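Local atomic coordinates of increased recombination centers protein 6 (Saccharomyces cerevisiae, PDB entry 3UC9), a protein that acts as a clathrin coat accessory factor related to small G proteins and is involved in gross chromosomal rearrangements and telomere healing. Residues A[48-53]-A[191-196]; A[62-67]-A[71-76]. One frame throughout, in Å; residues are numbered along the deposited sequence.

Interaction 1. Residues A[48-53]-A[191-196]; sequences DLFHCS and EIIDTH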
ATOM      1  N   ASP A  48     -13.949  -0.729   2.211  1.00 25.92           N
ATOM      2  CA  ASP A  48     -13.767  -1.658   3.334  1.00 26.38           C
ATOM      3  C   ASP A  48     -12.705  -1.204   4.338  1.00 25.14           C
ATOM      4  O   ASP A  48     -12.883  -1.330   5.550  1.00 26.20           O
ATOM      5  CB  ASP A  48     -13.439  -3.071   2.820  1.00 27.28           C
ATOM      6  CG  ASP A  48     -14.620  -3.737   2.114  1.00 30.98           C
ATOM      7  OD1 ASP A  48     -15.781  -3.297   2.302  1.00 30.39           O
ATOM      8  OD2 ASP A  48     -14.385  -4.707   1.362  1.00 35.66           O
ATOM      9  N   LEU A  49     -11.603  -0.659   3.840  1.00 23.10           N
ATOM     10  CA  LEU A  49     -10.496  -0.268   4.707  1.00 22.87           C
ATOM     11  C   LEU A  49     -10.606   1.180   5.173  1.00 23.32           C
ATOM     12  O   LEU A  49     -10.344   1.477   6.339  1.00 24.59           O
ATOM     13  CB  LEU A  49      -9.173  -0.479   3.976  1.00 21.42           C
ATOM     14  CG  LEU A  49      -7.906  -0.205   4.789  1.00 20.04           C
ATOM     15  CD1 LEU A  49      -7.894  -0.982   6.096  1.00 24.19           C
ATOM     16  CD2 LEU A  49      -6.682  -0.539   3.938  1.00 21.32           C
ATOM     17  N   PHE A  50     -10.977   2.079   4.266  1.00 24.45           N
ATOM     18  CA  PHE A  50     -10.974   3.520   4.554  1.00 26.27           C
ATOM     19  C   PHE A  50     -12.358   4.146   4.671  1.00 30.32           C
ATOM     20  O   PHE A  50     -12.463   5.331   4.984  1.00 32.06           O
ATOM     21  CB  PHE A  50     -10.194   4.273   3.481  1.00 25.64           C
ATOM     22  CG  PHE A  50      -8.756   3.873   3.391  1.00 24.21           C
ATOM     23  CD1 PHE A  50      -7.883   4.139   4.429  1.00 22.08           C
ATOM     24  CD2 PHE A  50      -8.266   3.246   2.263  1.00 23.48           C
ATOM     25  CE1 PHE A  50      -6.553   3.778   4.340  1.00 20.38           C
ATOM     26  CE2 PHE A  50      -6.947   2.883   2.175  1.00 17.42           C
ATOM     27  CZ  PHE A  50      -6.086   3.151   3.211  1.00 18.50           C
ATOM     28  N   HIS A  51     -13.406   3.369   4.408  1.00 34.04           N
ATOM     29  CA  HIS A  51     -14.781   3.880   4.423  1.00 38.47           C
ATOM     30  C   HIS A  51     -14.920   5.088   3.503  1.00 40.62           C
ATOM     31  O   HIS A  51     -15.542   6.099   3.850  1.00 41.76           O
ATOM     32  CB  HIS A  51     -15.215   4.180   5.859  1.00 39.58           C
ATOM     33  CG  HIS A  51     -14.926   3.056   6.803  1.00 41.44           C
ATOM     34  ND1 HIS A  51     -13.940   3.125   7.763  1.00 44.07           N
ATOM     35  CD2 HIS A  51     -15.459   1.814   6.898  1.00 45.76           C
ATOM     36  CE1 HIS A  51     -13.897   1.983   8.428  1.00 46.46           C
ATOM     37  NE2 HIS A  51     -14.808   1.170   7.922  1.00 46.39           N
ATOM     38  N   CYS A  52     -14.336   4.943   2.315  1.00 41.82           N
ATOM     39  CA  CYS A  52     -14.298   5.980   1.304  1.00 45.15           C
ATOM     40  C   CYS A  52     -15.099   5.518   0.091  1.00 47.39           C
ATOM     41  O   CYS A  52     -14.710   4.566  -0.586  1.00 47.26           O
ATOM     42  CB  CYS A  52     -12.848   6.251   0.902  1.00 43.71           C
ATOM     43  SG  CYS A  52     -12.657   7.510  -0.363  1.00 48.09           S
ATOM     44  N   SER A  53     -16.220   6.188  -0.166  1.00 51.09           N
ATOM     45  CA  SER A  53     -17.066   5.892  -1.322  1.00 54.13           C
ATOM     46  C   SER A  53     -16.615   6.702  -2.539  1.00 55.72           C
ATOM     47  O   SER A  53     -17.226   7.716  -2.889  1.00 58.05           O
ATOM     48  CB  SER A  53     -18.537   6.190  -1.003  1.00 55.55           C
ATOM     49  OG  SER A  53     -19.025   5.323   0.007  1.00 56.70           O
ATOM     50  N   GLU A 191      -3.284  -3.090  10.606  1.00 17.08           N
ATOM     51  CA  GLU A 191      -2.192  -3.101  11.584  1.00 17.59           C
ATOM     52  C   GLU A 191      -0.928  -2.419  11.057  1.00 16.05           C
ATOM     53  O   GLU A 191      -0.217  -1.734  11.802  1.00 16.28           O
ATOM     54  CB  GLU A 191      -1.849  -4.541  11.973  1.00 16.44           C
ATOM     55  CG  GLU A 191      -0.800  -4.659  13.068  1.00 19.82           C
ATOM     56  CD  GLU A 191      -0.610  -6.086  13.555  1.00 23.09           C
ATOM     57  OE1 GLU A 191      -0.445  -6.993  12.713  1.00 21.14           O
ATOM     58  OE2 GLU A 191      -0.598  -6.291  14.782  1.00 27.44           O
ATOM     59  N   ILE A 192      -0.636  -2.638   9.781  1.00 15.86           N
ATOM     60  CA  ILE A 192       0.519  -2.012   9.151  1.00 14.98           C
ATOM     61  C   ILE A 192       0.357  -0.497   9.180  1.00 15.07           C
ATOM     62  O   ILE A 192       1.290   0.228   9.509  1.00 15.56           O
ATOM     63  CB  ILE A 192       0.731  -2.541   7.729  1.00 14.61           C
ATOM     64  CG1 ILE A 192       1.220  -3.995   7.775  1.00 18.31           C
ATOM     65  CG2 ILE A 192       1.728  -1.671   6.980  1.00 19.07           C
ATOM     66  CD1 ILE A 192       1.336  -4.654   6.392  1.00 17.73           C
ATOM     67  N   ILE A 193      -0.843  -0.014   8.901  1.00 14.36           N
ATOM     68  CA  ILE A 193      -1.088   1.428   8.918  1.00 15.08           C
ATOM     69  C   ILE A 193      -1.044   1.954  10.357  1.00 15.82           C
ATOM     70  O   ILE A 193      -0.440   2.989  10.622  1.00 14.65           O
ATOM     71  CB  ILE A 193      -2.413   1.775   8.215  1.00 14.55           C
ATOM     72  CG1 ILE A 193      -2.335   1.328   6.751  1.00 12.10           C
ATOM     73  CG2 ILE A 193      -2.693   3.300   8.283  1.00 12.94           C
ATOM     74  CD1 ILE A 193      -3.624   1.460   5.960  1.00 15.01           C
ATOM     75  N   ASP A 194      -1.674   1.232  11.281  1.00 16.40           N
ATOM     76  CA  ASP A 194      -1.670   1.600  12.693  1.00 17.96           C
ATOM     77  C   ASP A 194      -0.266   1.742  13.272  1.00 18.12           C
ATOM     78  O   ASP A 194      -0.022   2.638  14.073  1.00 19.13           O
ATOM     79  CB  ASP A 194      -2.398   0.544  13.537  1.00 17.76           C
ATOM     80  CG  ASP A 194      -3.903   0.634  13.453  1.00 20.82           C
ATOM     81  OD1 ASP A 194      -4.446   1.648  12.968  1.00 20.88           O
ATOM     82  OD2 ASP A 194      -4.547  -0.334  13.913  1.00 22.51           O
ATOM     83  N   THR A 195       0.645   0.848  12.886  1.00 17.30           N
ATOM     84  CA  THR A 195       1.976   0.801  13.495  1.00 18.07           C
ATOM     85  C   THR A 195       3.003   1.632  12.713  1.00 17.33           C
ATOM     86  O   THR A 195       4.165   1.715  13.114  1.00 18.16           O
ATOM     87  CB  THR A 195       2.466  -0.660  13.679  1.00 19.15           C
ATOM     88  OG1 THR A 195       2.535  -1.329  12.413  1.00 20.40           O
ATOM     89  CG2 THR A 195       1.515  -1.432  14.613  1.00 17.94           C
ATOM     90  N   HIS A 196       2.566   2.248  11.614  1.00 15.88           N
ATOM     91  CA  HIS A 196       3.412   3.129  10.798  1.00 15.89           C
ATOM     92  C   HIS A 196       3.885   4.365  11.572  1.00 16.41           C
ATOM     93  O   HIS A 196       3.127   4.947  12.345  1.00 17.33           O
ATOM     94  CB  HIS A 196       2.652   3.575   9.533  1.00 14.58           C
ATOM     95  CG  HIS A 196       3.442   4.464   8.624  1.00 13.06           C
ATOM     96  ND1 HIS A 196       4.489   4.004   7.850  1.00 11.65           N
ATOM     97  CD2 HIS A 196       3.344   5.791   8.376  1.00 12.87           C
ATOM     98  CE1 HIS A 196       4.992   5.016   7.158  1.00 10.80           C
ATOM     99  NE2 HIS A 196       4.298   6.107   7.445  1.00 11.86           N
TER

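Interaction 2. Residues A[62-67]-A[71-76]; sequences DQTWEN and KVHFDL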
ATOM      1  N   ASP A  62      -7.669  15.035   3.699  1.00 24.16           N
ATOM      2  CA  ASP A  62      -8.027  15.194   5.117  1.00 26.88           C
ATOM      3  C   ASP A  62      -8.945  14.083   5.627  1.00 26.36           C
ATOM      4  O   ASP A  62      -9.964  14.331   6.291  1.00 26.82           O
ATOM      5  CB  ASP A  62      -8.631  16.578   5.374  1.00 28.64           C
ATOM      6  CG  ASP A  62      -8.454  17.046   6.828  1.00 33.79           C
ATOM      7  OD1 ASP A  62      -7.560  16.528   7.534  1.00 38.52           O
ATOM      8  OD2 ASP A  62      -9.198  17.959   7.256  1.00 38.42           O
ATOM      9  N   GLN A  63      -8.568  12.855   5.298  1.00 24.60           N
ATOM     10  CA  GLN A  63      -9.172  11.668   5.886  1.00 25.80           C
ATOM     11  C   GLN A  63      -8.562  11.484   7.266  1.00 26.26           C
ATOM     12  O   GLN A  63      -7.473  11.992   7.541  1.00 27.85           O
ATOM     13  CB  GLN A  63      -8.909  10.441   5.011  1.00 24.59           C
ATOM     14  CG  GLN A  63      -9.466  10.571   3.601  1.00 28.43           C
ATOM     15  CD  GLN A  63     -10.964  10.777   3.593  1.00 34.19           C
ATOM     16  OE1 GLN A  63     -11.449  11.895   3.401  1.00 34.20           O
ATOM     17  NE2 GLN A  63     -11.709   9.706   3.835  1.00 32.31           N
ATOM     18  N   THR A  64      -9.268  10.797   8.150  1.00 25.41           N
ATOM     19  CA  THR A  64      -8.733  10.544   9.476  1.00 26.19           C
ATOM     20  C   THR A  64      -8.406   9.070   9.601  1.00 26.27           C
ATOM     21  O   THR A  64      -9.218   8.213   9.238  1.00 26.34           O
ATOM     22  CB  THR A  64      -9.716  10.969  10.574  1.00 28.84           C
ATOM     23  OG1 THR A  64     -10.077  12.339  10.374  1.00 31.90           O
ATOM     24  CG2 THR A  64      -9.068  10.825  11.945  1.00 31.17           C
ATOM     25  N   TRP A  65      -7.188   8.779  10.045  1.00 24.52           N
ATOM     26  CA  TRP A  65      -6.848   7.426  10.441  1.00 23.98           C
ATOM     27  C   TRP A  65      -6.782   7.415  11.951  1.00 26.09           C
ATOM     28  O   TRP A  65      -5.951   8.105  12.549  1.00 25.47           O
ATOM     29  CB  TRP A  65      -5.528   6.958   9.855  1.00 22.23           C
ATOM     30  CG  TRP A  65      -5.276   5.503  10.163  1.00 20.48           C
ATOM     31  CD1 TRP A  65      -4.517   4.997  11.179  1.00 21.65           C
ATOM     32  CD2 TRP A  65      -5.828   4.382   9.479  1.00 17.55           C
ATOM     33  NE1 TRP A  65      -4.553   3.627  11.161  1.00 18.07           N
ATOM     34  CE2 TRP A  65      -5.353   3.220  10.128  1.00 18.12           C
ATOM     35  CE3 TRP A  65      -6.673   4.240   8.375  1.00 20.40           C
ATOM     36  CZ2 TRP A  65      -5.687   1.936   9.704  1.00 19.07           C
ATOM     37  CZ3 TRP A  65      -7.011   2.954   7.957  1.00 20.21           C
ATOM     38  CH2 TRP A  65      -6.512   1.824   8.614  1.00 20.15           C
ATOM     39  N   GLU A  66      -7.657   6.630  12.567  1.00 27.56           N
ATOM     40  CA  GLU A  66      -7.781   6.625  14.008  1.00 30.41           C
ATOM     41  C   GLU A  66      -7.838   5.205  14.549  1.00 30.71           C
ATOM     42  O   GLU A  66      -8.415   4.299  13.940  1.00 30.85           O
ATOM     43  CB  GLU A  66      -9.007   7.437  14.463  1.00 33.34           C
ATOM     44  CG  GLU A  66     -10.337   7.024  13.830  1.00 38.73           C
ATOM     45  CD  GLU A  66     -11.498   7.960  14.205  1.00 45.23           C
ATOM     46  OE1 GLU A  66     -11.333   8.803  15.120  1.00 47.32           O
ATOM     47  OE2 GLU A  66     -12.580   7.845  13.580  1.00 47.41           O
ATOM     48  N   ASN A  67      -7.199   5.025  15.693  1.00 30.10           N
ATOM     49  CA  ASN A  67      -7.259   3.768  16.424  1.00 29.61           C
ATOM     50  C   ASN A  67      -7.366   4.134  17.892  1.00 30.38           C
ATOM     51  O   ASN A  67      -7.637   5.297  18.224  1.00 29.07           O
ATOM     52  CB  ASN A  67      -6.024   2.910  16.107  1.00 29.08           C
ATOM     53  CG  ASN A  67      -4.729   3.689  16.232  1.00 26.22           C
ATOM     54  OD1 ASN A  67      -4.478   4.332  17.255  1.00 24.58           O
ATOM     55  ND2 ASN A  67      -3.902   3.643  15.190  1.00 29.20           N
ATOM     56  N   LYS A  71      -4.853   9.658  16.521  1.00 23.93           N
ATOM     57  CA  LYS A  71      -5.524  10.074  15.286  1.00 24.53           C
ATOM     58  C   LYS A  71      -4.496  10.829  14.456  1.00 23.11           C
ATOM     59  O   LYS A  71      -3.744  11.646  15.001  1.00 22.86           O
ATOM     60  CB  LYS A  71      -6.656  11.068  15.551  1.00 27.39           C
ATOM     61  CG  LYS A  71      -7.836  10.569  16.358  1.00 35.88           C
ATOM     62  CD  LYS A  71      -8.680  11.744  16.879  1.00 41.30           C
ATOM     63  CE  LYS A  71      -9.085  12.728  15.779  1.00 44.20           C
ATOM     64  NZ  LYS A  71      -9.919  13.843  16.322  1.00 48.69           N
ATOM     65  N   VAL A  72      -4.472  10.570  13.153  1.00 22.80           N
ATOM     66  CA  VAL A  72      -3.634  11.332  12.224  1.00 22.27           C
ATOM     67  C   VAL A  72      -4.470  11.626  10.982  1.00 22.88           C
ATOM     68  O   VAL A  72      -5.355  10.852  10.632  1.00 23.69           O
ATOM     69  CB  VAL A  72      -2.338  10.576  11.867  1.00 22.20           C
ATOM     70  CG1 VAL A  72      -2.651   9.330  11.035  1.00 19.46           C
ATOM     71  CG2 VAL A  72      -1.354  11.500  11.153  1.00 22.92           C
ATOM     72  N   HIS A  73      -4.221  12.767  10.346  1.00 21.82           N
ATOM     73  CA  HIS A  73      -4.939  13.135   9.137  1.00 22.70           C
ATOM     74  C   HIS A  73      -4.070  12.838   7.924  1.00 21.59           C
ATOM     75  O   HIS A  73      -2.881  13.176   7.919  1.00 21.63           O
ATOM     76  CB  HIS A  73      -5.334  14.612   9.182  1.00 24.55           C
ATOM     77  CG  HIS A  73      -6.357  14.919  10.234  1.00 30.78           C
ATOM     78  ND1 HIS A  73      -7.692  15.109   9.942  1.00 37.83           N
ATOM     79  CD2 HIS A  73      -6.246  15.041  11.578  1.00 36.09           C
ATOM     80  CE1 HIS A  73      -8.356  15.344  11.059  1.00 37.84           C
ATOM     81  NE2 HIS A  73      -7.502  15.309  12.067  1.00 36.62           N
ATOM     82  N   PHE A  74      -4.659  12.198   6.912  1.00 20.78           N
ATOM     83  CA  PHE A  74      -3.917  11.802   5.708  1.00 19.50           C
ATOM     84  C   PHE A  74      -4.730  12.065   4.434  1.00 20.24           C
ATOM     85  O   PHE A  74      -5.953  12.265   4.482  1.00 21.01           O
ATOM     86  CB  PHE A  74      -3.489  10.324   5.786  1.00 18.89           C
ATOM     87  CG  PHE A  74      -4.620   9.348   5.594  1.00 20.26           C
ATOM     88  CD1 PHE A  74      -4.797   8.704   4.384  1.00 19.19           C
ATOM     89  CD2 PHE A  74      -5.514   9.092   6.623  1.00 17.43           C
ATOM     90  CE1 PHE A  74      -5.837   7.813   4.204  1.00 21.51           C
ATOM     91  CE2 PHE A  74      -6.557   8.224   6.445  1.00 22.29           C
ATOM     92  CZ  PHE A  74      -6.720   7.578   5.233  1.00 23.58           C
ATOM     93  N   ASP A  75      -4.029  12.072   3.303  1.00 18.71           N
ATOM     94  CA  ASP A  75      -4.636  12.232   1.989  1.00 18.57           C
ATOM     95  C   ASP A  75      -4.567  10.893   1.243  1.00 18.50           C
ATOM     96  O   ASP A  75      -3.536  10.231   1.253  1.00 17.85           O
ATOM     97  CB  ASP A  75      -3.889  13.294   1.191  1.00 20.19           C
ATOM     98  CG  ASP A  75      -4.038  14.696   1.764  1.00 23.00           C
ATOM     99  OD1 ASP A  75      -4.919  14.926   2.625  1.00 20.80           O
ATOM    100  OD2 ASP A  75      -3.273  15.587   1.323  1.00 24.26           O
ATOM    101  N   LEU A  76      -5.665  10.527   0.590  1.00 18.70           N
ATOM    102  CA  LEU A  76      -5.751   9.333  -0.218  1.00 19.37           C
ATOM    103  C   LEU A  76      -5.605   9.741  -1.682  1.00 19.50           C
ATOM    104  O   LEU A  76      -6.353  10.589  -2.180  1.00 21.43           O
ATOM    105  CB  LEU A  76      -7.096   8.644   0.029  1.00 19.70           C
ATOM    106  CG  LEU A  76      -7.334   7.219  -0.447  1.00 26.22           C
ATOM    107  CD1 LEU A  76      -6.435   6.244   0.312  1.00 26.83           C
ATOM    108  CD2 LEU A  76      -8.789   6.851  -0.252  1.00 29.09           C
TER

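Interaction 1. Residues A[48-53]-A[191-196]
L49, in the last turn of helix 39-50, aims its side chain at helix 185-195, where its CD2 methyl meets CD1 of I193 tip to tip at 4.2 Å. With chi1 at -176° CG stands anti to the backbone N, and chi2 of 53° leaves CD2 pointing onward from CA to I193. The two backbones stay well apart, CA of L49 and CA of I193 being 10.4 Å from each other, so side chains alone span the gap. On its own helix L49 also leans on the next residue: its CG lies 4.0 Å above the plane of the F50 ring, over the centre.

F50 starts off to one side of the contact, but its ring swings back until CZ is 4.1 Å from I193 CD1, with CE1 equally near. The methyl comes at the ring obliquely. I193 can reach both partners because its chain runs extended through CG1 (chi2 173°), placing CD1 at the far end; F133, W65 and W198 pack on the same isoleucine. At H51 the helix is over: a positive phi turns the chain off, and C52 goes on to touch V60 of strand 59-66.

In small G proteins, to which this protein is related, the first and last helices pack together on one side of the central sheet; helices 39-50 and 185-195 are consistent with that pattern. The contact between these segments is small, 82 Å² in all, and purely apolar: three buried side chains in van der Waals contact, with no polar group between them, so the contact carries little directional preference.

Interaction 2. Residues A[62-67]-A[71-76]
W65 and V72 form one hydrogen-bonded antiparallel pair, Q63 and F74 the other. In the first, W65 N reaches V72 O at 2.8 Å, and V72 N returns to W65 O at 2.9 Å. Between and beyond them, T64 with H73 and E66 with K71 are non-hydrogen-bonded pairs, where CA-H groups lean on the opposite carbonyl, as where CA of H73 lies 3.2 Å from O of Q63 in a CA-H...O contact.

This is the beta hairpin of strands 59-66 and 71-81, at the outer edge of the sheet of the Rossmann-like domain. D62 and Q63 both stand opposite F74, a G1 bulge, and D62 takes the positive phi (57°) usual at the first position of such a bulge. There D62 N turns to the D75 carboxylate, 3.0 Å from OD1 in a nearly straight bond (168°), while the other oxygen of D75 pairs with K29. H73 ND1 gives D62 OD1 a weak bond, the carboxylate and imidazole planes 35° apart.

Apolar contacts gather on the face of Q63, W65, V72 and F74. Q63 CB sits over one face of the F74 ring, 3.8 Å from its centroid in a CH-pi contact, and W65 CB touches F74 CE2 at 3.8 Å. On the other face, the CB of E66 and the CG of K71 run alongside, 3.8 Å apart.

W65 joins the two contacts: its indole lies against L49 and I193 of interaction 1, while D194 OD1 accepts from both W65 NE1 and N67 ND2, tying helix 185-195 to the hairpin. F50 CD1 also comes within 3.7 Å of F74 CZ, and with W65 against L49 and I193 the apolar contacts run on from the hairpin to both helices. Interaction 1 is wholly buried, joins helices far apart in sequence and rests on a few methyl and ring contacts. Interaction 2 joins chain neighbours at the sheet margin; its backbone bonds set a precise register, with T64, E66, K71 and H73 on one face, and W65, V72 and F74 with the aliphatic part of Q63 on the other.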